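Local atomic coordinates of Phenylalanine/tyrosine ammonia-lyase (Rhodosporidium toruloides, PDB entry 1Y2M), a protein that catalyses the non-oxidative deamination of L-phenylalanine and L-tyrosine to trans-cinnamic and p-coumaric acid, releasing ammonium, and works as a homotetramer. Residues B[270-275]-B[413-418]; B[435-440]-B[473-478]; B[575-580]-B[606-611]. One frame throughout, in Å; residues are numbered along the deposited sequence.

Contact 1 of 3, residues B[270-275]-B[413-418]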
loop_
_atom_site.group_PDB
_atom_site.type_symbol
_atom_site.label_atom_id
_atom_site.label_comp_id
_atom_site.label_asym_id
_atom_site.label_seq_id
_atom_site.Cartn_x
_atom_site.Cartn_y
_atom_site.Cartn_z
ATOM N N ASN B 270 -1.567 -14.783 -27.671
ATOM C CA ASN B 270 -1.330 -13.336 -27.470
ATOM C C ASN B 270 -2.669 -12.681 -27.320
ATOM O O ASN B 270 -3.542 -12.840 -28.184
ATOM C CB ASN B 270 -0.678 -12.646 -28.708
ATOM C CG ASN B 270 0.809 -12.773 -28.760
ATOM O OD1 ASN B 270 1.425 -13.435 -27.940
ATOM N ND2 ASN B 270 1.410 -12.117 -29.742
ATOM N N GLY B 271 -2.837 -11.876 -26.280
ATOM C CA GLY B 271 -4.095 -11.168 -26.108
ATOM C C GLY B 271 -4.527 -11.044 -24.687
ATOM O O GLY B 271 -3.864 -11.485 -23.752
ATOM N N THR B 272 -5.674 -10.410 -24.508
ATOM C CA THR B 272 -6.090 -9.941 -23.213
ATOM C C THR B 272 -7.392 -10.631 -22.748
ATOM O O THR B 272 -8.010 -10.212 -21.778
ATOM C CB THR B 272 -6.298 -8.421 -23.198
ATOM O OG1 THR B 272 -7.482 -8.089 -23.947
ATOM C CG2 THR B 272 -5.108 -7.699 -23.760
ATOM N N ALA B 273 -7.791 -11.708 -23.413
ATOM C CA ALA B 273 -9.116 -12.280 -23.146
ATOM C C ALA B 273 -9.362 -12.771 -21.738
ATOM O O ALA B 273 -10.485 -12.762 -21.259
ATOM C CB ALA B 273 -9.449 -13.360 -24.145
ATOM N N VAL B 274 -8.328 -13.274 -21.054
ATOM C CA VAL B 274 -8.552 -13.862 -19.746
ATOM C C VAL B 274 -8.756 -12.747 -18.721
ATOM O O VAL B 274 -9.722 -12.754 -17.963
ATOM C CB VAL B 274 -7.399 -14.768 -19.372
ATOM C CG1 VAL B 274 -7.612 -15.339 -17.971
ATOM C CG2 VAL B 274 -7.208 -15.884 -20.440
ATOM N N SER B 275 -7.868 -11.763 -18.717
ATOM C CA SER B 275 -8.067 -10.620 -17.818
ATOM C C SER B 275 -9.334 -9.845 -18.154
ATOM O O SER B 275 -10.067 -9.428 -17.248
ATOM C CB SER B 275 -6.853 -9.699 -17.844
ATOM O OG SER B 275 -6.558 -9.355 -19.179
ATOM N N PHE B 413 -1.757 -6.543 -27.006
ATOM C CA PHE B 413 -1.858 -7.501 -25.933
ATOM C C PHE B 413 -1.530 -6.907 -24.543
ATOM O O PHE B 413 -1.621 -7.611 -23.554
ATOM C CB PHE B 413 -0.899 -8.642 -26.242
ATOM C CG PHE B 413 0.480 -8.158 -26.646
ATOM C CD1 PHE B 413 1.359 -7.572 -25.733
ATOM C CD2 PHE B 413 0.874 -8.192 -27.956
ATOM C CE1 PHE B 413 2.595 -7.117 -26.101
ATOM C CE2 PHE B 413 2.106 -7.729 -28.322
ATOM C CZ PHE B 413 2.965 -7.186 -27.404
ATOM N N GLN B 414 -1.084 -5.633 -24.495
ATOM C CA GLN B 414 -0.717 -5.005 -23.242
ATOM C C GLN B 414 -2.006 -4.561 -22.556
ATOM O O GLN B 414 -2.560 -3.497 -22.897
ATOM C CB GLN B 414 0.219 -3.831 -23.526
ATOM C CG GLN B 414 0.716 -3.061 -22.336
ATOM C CD GLN B 414 1.674 -3.884 -21.500
ATOM O OE1 GLN B 414 1.255 -4.636 -20.628
ATOM N NE2 GLN B 414 2.969 -3.712 -21.748
ATOM N N ALA B 415 -2.390 -5.308 -21.551
ATOM C CA ALA B 415 -3.769 -5.204 -21.000
ATOM C C ALA B 415 -3.891 -4.067 -19.964
ATOM O O ALA B 415 -4.598 -4.249 -18.960
ATOM C CB ALA B 415 -4.269 -6.511 -20.415
ATOM N N ALA B 416 -3.217 -2.934 -20.185
ATOM C CA ALA B 416 -3.252 -1.801 -19.245
ATOM C C ALA B 416 -4.651 -1.222 -19.140
ATOM O O ALA B 416 -5.109 -0.869 -18.058
ATOM C CB ALA B 416 -2.248 -0.765 -19.615
ATOM N N ALA B 417 -5.403 -1.245 -20.220
ATOM C CA ALA B 417 -6.788 -0.716 -20.156
ATOM C C ALA B 417 -7.574 -1.564 -19.154
ATOM O O ALA B 417 -8.319 -1.002 -18.331
ATOM C CB ALA B 417 -7.419 -0.789 -21.492
ATOM N N VAL B 418 -7.340 -2.881 -19.145
ATOM C CA VAL B 418 -8.082 -3.790 -18.241
ATOM C C VAL B 418 -7.606 -3.578 -16.812
ATOM O O VAL B 418 -8.425 -3.499 -15.879
ATOM C CB VAL B 418 -7.917 -5.283 -18.602
ATOM C CG1 VAL B 418 -8.656 -6.144 -17.610
ATOM C CG2 VAL B 418 -8.355 -5.544 -20.035
#
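Thr272 has its OG1 between backbone N and carbonyl carbon (chi1 71°), which swings CG2 beside the backbone N and across to Phe413 and Ala415. The methyl CG2 of Thr272 rests 3.5 Å from Phe413 O and 3.6 Å from Ala415 CB, while its hydroxyl bonds to Glu389. In Phe413, CG likewise sits between the backbone N and the carbonyl carbon (chi1 48°), and CB of Phe413 packs 3.8 Å from Gly271 N; the ring lies obliquely by the amide of Asn270, with ND2 of Asn270 4.3 Å from CD2 of Phe413. Gly271 adopts backbone angles at which a side chain would collide with the carbonyl O of Asn270. One turn further on, Ser275 O meets CG1 of Val418 at 3.6 Å. No hydrogen bond crosses the contact; van der Waals packing joins the starts of helices 273-303 and 416-443. Gly271 bonds through its backbone to Ser212 and Asp214, and Tyr363 of the second subunit meets the Phe413 ring. Asn270 probably binds cinnamate and touches the Ala211-Ser212-Gly213 segment that gives rise to the imidazolinone group (Ser212 is unmodified in this model), consistent with a place beside the active site, as in the PAL/histidase family.

Contact 2 of 3, residues B[435-440]-B[473-478]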
loop_
_atom_site.group_PDB
_atom_site.type_symbol
_atom_site.label_atom_id
_atom_site.label_comp_id
_atom_site.label_asym_id
_atom_site.label_seq_id
_atom_site.Cartn_x
_atom_site.Cartn_y
_atom_site.Cartn_z
ATOM N N LEU B 435 -18.295 3.428 3.552
ATOM C CA LEU B 435 -19.582 4.099 3.738
ATOM C C LEU B 435 -20.605 3.256 4.464
ATOM O O LEU B 435 -21.172 3.653 5.496
ATOM C CB LEU B 435 -20.162 4.493 2.377
ATOM C CG LEU B 435 -21.441 5.354 2.495
ATOM C CD1 LEU B 435 -21.106 6.723 3.227
ATOM C CD2 LEU B 435 -22.065 5.591 1.160
ATOM N N ASN B 436 -20.869 2.083 3.917
ATOM C CA ASN B 436 -21.904 1.258 4.510
ATOM C C ASN B 436 -21.458 0.786 5.902
ATOM O O ASN B 436 -22.281 0.647 6.796
ATOM C CB ASN B 436 -22.280 0.087 3.582
ATOM C CG ASN B 436 -22.934 0.587 2.296
ATOM O OD1 ASN B 436 -22.361 0.495 1.252
ATOM N ND2 ASN B 436 -24.141 1.166 2.399
ATOM N N PHE B 437 -20.180 0.524 6.115
ATOM C CA PHE B 437 -19.750 0.157 7.490
ATOM C C PHE B 437 -20.124 1.327 8.437
ATOM O O PHE B 437 -20.621 1.131 9.539
ATOM C CB PHE B 437 -18.242 -0.006 7.538
ATOM C CG PHE B 437 -17.682 -0.006 8.927
ATOM C CD1 PHE B 437 -17.957 -1.029 9.808
ATOM C CD2 PHE B 437 -16.922 1.041 9.350
ATOM C CE1 PHE B 437 -17.469 -1.013 11.100
ATOM C CE2 PHE B 437 -16.441 1.091 10.653
ATOM C CZ PHE B 437 -16.715 0.045 11.520
ATOM N N THR B 438 -19.789 2.549 8.052
ATOM C CA THR B 438 -20.036 3.696 8.944
ATOM C C THR B 438 -21.512 3.915 9.180
ATOM O O THR B 438 -21.945 4.263 10.314
ATOM C CB THR B 438 -19.426 5.045 8.486
ATOM O OG1 THR B 438 -19.985 5.491 7.235
ATOM C CG2 THR B 438 -17.924 4.910 8.338
ATOM N N GLN B 439 -22.316 3.647 8.159
ATOM C CA GLN B 439 -23.817 3.692 8.357
ATOM C C GLN B 439 -24.271 2.638 9.359
ATOM O O GLN B 439 -25.077 2.929 10.269
ATOM C CB GLN B 439 -24.565 3.458 7.037
ATOM C CG GLN B 439 -24.381 4.542 6.018
ATOM C CD GLN B 439 -24.930 4.175 4.664
ATOM O OE1 GLN B 439 -25.337 3.020 4.455
ATOM N NE2 GLN B 439 -24.931 5.138 3.717
ATOM N N LEU B 440 -23.810 1.413 9.158
ATOM C CA LEU B 440 -24.229 0.284 9.969
ATOM C C LEU B 440 -23.744 0.489 11.408
ATOM O O LEU B 440 -24.509 0.330 12.331
ATOM C CB LEU B 440 -23.638 -0.995 9.412
ATOM C CG LEU B 440 -23.860 -2.248 10.281
ATOM C CD1 LEU B 440 -25.324 -2.518 10.439
ATOM C CD2 LEU B 440 -23.235 -3.472 9.621
ATOM N N ALA B 473 -17.886 -7.945 12.861
ATOM C CA ALA B 473 -17.651 -8.481 11.527
ATOM C C ALA B 473 -17.555 -7.401 10.455
ATOM O O ALA B 473 -16.700 -7.479 9.588
ATOM C CB ALA B 473 -18.716 -9.531 11.170
ATOM N N ALA B 474 -18.446 -6.399 10.504
ATOM C CA ALA B 474 -18.473 -5.354 9.529
ATOM C C ALA B 474 -17.126 -4.631 9.560
ATOM O O ALA B 474 -16.545 -4.266 8.513
ATOM C CB ALA B 474 -19.616 -4.399 9.824
ATOM N N ALA B 475 -16.609 -4.396 10.756
ATOM C CA ALA B 475 -15.298 -3.734 10.893
ATOM C C ALA B 475 -14.246 -4.597 10.169
ATOM O O ALA B 475 -13.387 -4.111 9.435
ATOM C CB ALA B 475 -14.924 -3.566 12.340
ATOM N N ALA B 476 -14.275 -5.884 10.449
ATOM C CA ALA B 476 -13.265 -6.798 9.900
ATOM C C ALA B 476 -13.296 -6.765 8.359
ATOM O O ALA B 476 -12.272 -6.797 7.661
ATOM C CB ALA B 476 -13.537 -8.198 10.389
ATOM N N TYR B 477 -14.507 -6.792 7.793
ATOM C CA TYR B 477 -14.622 -6.828 6.329
ATOM C C TYR B 477 -14.076 -5.529 5.765
ATOM O O TYR B 477 -13.395 -5.523 4.729
ATOM C CB TYR B 477 -16.070 -7.042 5.917
ATOM C CG TYR B 477 -16.740 -8.272 6.449
ATOM C CD1 TYR B 477 -16.074 -9.484 6.646
ATOM C CD2 TYR B 477 -18.117 -8.223 6.778
ATOM C CE1 TYR B 477 -16.771 -10.627 7.142
ATOM C CE2 TYR B 477 -18.829 -9.384 7.282
ATOM C CZ TYR B 477 -18.130 -10.568 7.483
ATOM O OH TYR B 477 -18.813 -11.674 7.953
ATOM N N THR B 478 -14.385 -4.419 6.439
ATOM C CA THR B 478 -13.963 -3.119 5.984
ATOM C C THR B 478 -12.430 -3.032 6.019
ATOM O O THR B 478 -11.790 -2.554 5.062
ATOM C CB THR B 478 -14.649 -2.023 6.816
ATOM O OG1 THR B 478 -16.060 -2.188 6.687
ATOM C CG2 THR B 478 -14.279 -0.667 6.378
#
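Ala474 sets its methyl between Phe437 and Leu440 of helix 416-443, where this helix runs beside helix 468-484 as an antiparallel pair in the helical core of the PAL/histidase fold. The axes of the two short segments approach to 9.8 Å at 163° between their directions. CB of Ala474 lies in the plane of the Phe437 ring, at its edge, 3.8 Å from CD1 of Phe437, and it also touches CD2 of Leu440 at 3.7 Å. Small alanines on this side let the phenyl group come right up to the backbone. Phe437 carries CG opposite its backbone N (chi1 164°), which sends the ring across to the backbone of Ala474 and Ala475.

At Ala475 the ring reaches the main chain itself: CE1 of Phe437 is 3.5 Å from CA of Ala475, and the methyl of Ala475 meets the same ring carbon. This end of the interface is also covered by the third subunit, with Gln493 of that subunit against Phe437 and Ala495 of that subunit against Ala475. With the phenyl group of Phe437 cut back to a methyl, as in an alanine here, a gap would probably open beside Ala474, Ala475 and Thr478, and a surface on which Gln493 of the third subunit packs would be lost.

One turn on, Thr478 crosses the Phe437 side chain at about a right angle. Its OG1 presses close to the base of that side chain, 3.2 Å from CB of Phe437, although the hydroxyl proton is spent within its own helix. Thr478 OG1 donates to Ala474 O at 2.8 Å, tilted 33° from the carbonyl plane, and Thr478 N donates to the same Ala474 O at 3.0 Å from the opposite face of that plane.

Contact 3 of 3, residues B[575-580]-B[606-611]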
loop_
_atom_site.group_PDB
_atom_site.type_symbol
_atom_site.label_atom_id
_atom_site.label_comp_id
_atom_site.label_asym_id
_atom_site.label_seq_id
_atom_site.Cartn_x
_atom_site.Cartn_y
_atom_site.Cartn_z
ATOM N N GLU B 575 -47.945 18.400 26.976
ATOM C CA GLU B 575 -46.859 18.729 26.063
ATOM C C GLU B 575 -45.521 18.427 26.725
ATOM O O GLU B 575 -44.658 17.847 26.103
ATOM C CB GLU B 575 -46.881 20.207 25.640
ATOM C CG GLU B 575 -45.654 20.617 24.799
ATOM C CD GLU B 575 -45.443 22.138 24.722
ATOM O OE1 GLU B 575 -45.194 22.777 25.785
ATOM O OE2 GLU B 575 -45.487 22.680 23.586
ATOM N N LYS B 576 -45.344 18.886 27.970
ATOM C CA LYS B 576 -44.031 18.842 28.614
ATOM C C LYS B 576 -43.703 17.434 29.093
ATOM O O LYS B 576 -42.540 16.988 29.014
ATOM C CB LYS B 576 -43.957 19.869 29.742
ATOM C CG LYS B 576 -43.879 21.323 29.236
ATOM C CD LYS B 576 -43.583 22.289 30.392
ATOM C CE LYS B 576 -43.630 23.744 29.989
ATOM N NZ LYS B 576 -42.797 23.997 28.808
ATOM N N VAL B 577 -44.704 16.688 29.532
ATOM C CA VAL B 577 -44.506 15.266 29.900
ATOM C C VAL B 577 -44.081 14.472 28.670
ATOM O O VAL B 577 -43.125 13.718 28.734
ATOM C CB VAL B 577 -45.736 14.641 30.609
ATOM C CG1 VAL B 577 -45.709 13.122 30.593
ATOM C CG2 VAL B 577 -45.795 15.121 32.043
ATOM N N ASN B 578 -44.751 14.670 27.545
ATOM C CA ASN B 578 -44.351 14.013 26.303
ATOM C C ASN B 578 -42.930 14.356 25.906
ATOM O O ASN B 578 -42.154 13.484 25.485
ATOM C CB ASN B 578 -45.324 14.393 25.162
ATOM C CG ASN B 578 -46.703 13.705 25.256
ATOM O OD1 ASN B 578 -46.864 12.658 25.858
ATOM N ND2 ASN B 578 -47.694 14.311 24.622
ATOM N N LYS B 579 -42.521 15.605 26.075
ATOM C CA LYS B 579 -41.206 15.976 25.650
ATOM C C LYS B 579 -40.166 15.354 26.574
ATOM O O LYS B 579 -39.114 14.918 26.121
ATOM C CB LYS B 579 -41.025 17.471 25.651
ATOM C CG LYS B 579 -41.821 18.210 24.584
ATOM C CD LYS B 579 -41.426 19.693 24.359
ATOM C CE LYS B 579 -40.537 20.304 25.430
ATOM N NZ LYS B 579 -39.086 19.988 25.207
ATOM N N THR B 580 -40.480 15.317 27.863
ATOM C CA THR B 580 -39.521 14.749 28.808
ATOM C C THR B 580 -39.360 13.245 28.551
ATOM O O THR B 580 -38.230 12.706 28.544
ATOM C CB THR B 580 -39.989 14.988 30.230
ATOM O OG1 THR B 580 -39.971 16.398 30.520
ATOM C CG2 THR B 580 -39.135 14.188 31.262
ATOM N N GLY B 606 -40.746 14.705 37.852
ATOM C CA GLY B 606 -40.113 16.020 38.063
ATOM C C GLY B 606 -40.794 17.105 37.246
ATOM O O GLY B 606 -41.027 18.188 37.754
ATOM N N THR B 607 -41.203 16.758 36.022
ATOM C CA THR B 607 -41.914 17.720 35.159
ATOM C C THR B 607 -43.282 18.012 35.784
ATOM O O THR B 607 -43.752 19.177 35.853
ATOM C CB THR B 607 -42.021 17.164 33.729
ATOM O OG1 THR B 607 -40.696 17.032 33.161
ATOM C CG2 THR B 607 -42.887 18.098 32.883
ATOM N N VAL B 608 -43.942 16.976 36.296
ATOM C CA VAL B 608 -45.212 17.186 36.982
ATOM C C VAL B 608 -45.086 18.145 38.176
ATOM O O VAL B 608 -45.907 19.042 38.362
ATOM C CB VAL B 608 -45.869 15.869 37.434
ATOM C CG1 VAL B 608 -47.148 16.109 38.252
ATOM C CG2 VAL B 608 -46.137 14.965 36.219
ATOM N N VAL B 609 -44.025 17.955 38.988
ATOM C CA VAL B 609 -43.777 18.804 40.136
ATOM C C VAL B 609 -43.729 20.303 39.727
ATOM O O VAL B 609 -44.284 21.153 40.426
ATOM C CB VAL B 609 -42.470 18.413 40.866
ATOM C CG1 VAL B 609 -42.046 19.480 41.860
ATOM C CG2 VAL B 609 -42.641 17.065 41.592
ATOM N N GLU B 610 -43.021 20.599 38.623
ATOM C CA GLU B 610 -42.914 21.947 38.110
ATOM C C GLU B 610 -44.251 22.444 37.565
ATOM O O GLU B 610 -44.771 23.471 37.986
ATOM C CB GLU B 610 -41.874 22.035 37.004
ATOM C CG GLU B 610 -41.705 23.410 36.417
ATOM C CD GLU B 610 -40.471 23.535 35.518
ATOM O OE1 GLU B 610 -39.614 22.611 35.502
ATOM O OE2 GLU B 610 -40.357 24.575 34.834
ATOM N N VAL B 611 -44.797 21.695 36.615
ATOM C CA VAL B 611 -45.972 22.188 35.872
ATOM C C VAL B 611 -47.196 22.333 36.782
ATOM O O VAL B 611 -47.984 23.297 36.675
ATOM C CB VAL B 611 -46.271 21.291 34.663
ATOM C CG1 VAL B 611 -47.566 21.729 34.020
ATOM C CG2 VAL B 611 -45.122 21.361 33.672
#
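Thr607 overlaps the start of the Lys576 side chain, with CG2 of Thr607 3.8 Å from CB of Lys576, and turns its hydroxyl to Thr580. The two threonines slide past each other in opposite directions, and their hydroxyls share a hydrogen bond, Thr580 OG1 to Thr607 OG1 at 2.8 Å, in which either may be the donor. In both, OG1 stands opposite the carbonyl carbon and beside the backbone N (chi1 -66° in Thr580, -64° in Thr607), a matched pose that turns the oxygens to one another between the helices. Thr580 OG1 also lies 3.0 Å from Lys576 O, a carbonyl that accepts the helical bond from Thr580 N.

Helices 570-587 and 593-611 are joined by a short turn, and the pair forms an antiparallel helical hairpin whose segment axes come within 9.6 Å, with 155° between their N-to-C directions. It lies far out from the centre of the chain, consistent with the helical extension that eukaryotic phenylalanine ammonia-lyases add to the histidase-like core.

Further along the interface, Val577 meets Val608 by their CG2 methyls at 4.2 Å, a light touch; Val608 is packed further by Phe560 of helix 506-560 and by Val622 and Trp625 of helix 619-646. Separately, CD of Lys576 touches CG2 of Val611 at 3.7 Å, the two side chains crossing at a slant. Beyond this the lysine bends and its amine leads away: Lys576 NZ stays 6.5 Å from OE2 of Glu610, so their opposite charges could attract only at long range. Glu610 instead makes a long, weak ion pair with Lys626 of the fourth subunit, and Val609 packs on Val609 of the fourth subunit.

Overall arrangement
From the N terminus, the chain first reaches 270-275 at the start of helix 273-303; contact 1 closes a 137-residue loop when 413-418 returns beside it. Helix 416-443 then carries the chain on to 435-440, where contact 2 opens, so one helix serves both, with centres 34 Å apart. Contact 2 closes a 32-residue excursion, pairing helices 416-443 and 468-484 near the middle of the chain, while helix 416-443 links back to contact 1. Contact 3 closes only 25 residues, beyond the long helix 506-560, and pairs helices 570-587 and 593-611; its centre is about 71 Å from that of contact 1, on the opposite side of the chain's centre. The three follow in series, none nested or crossing.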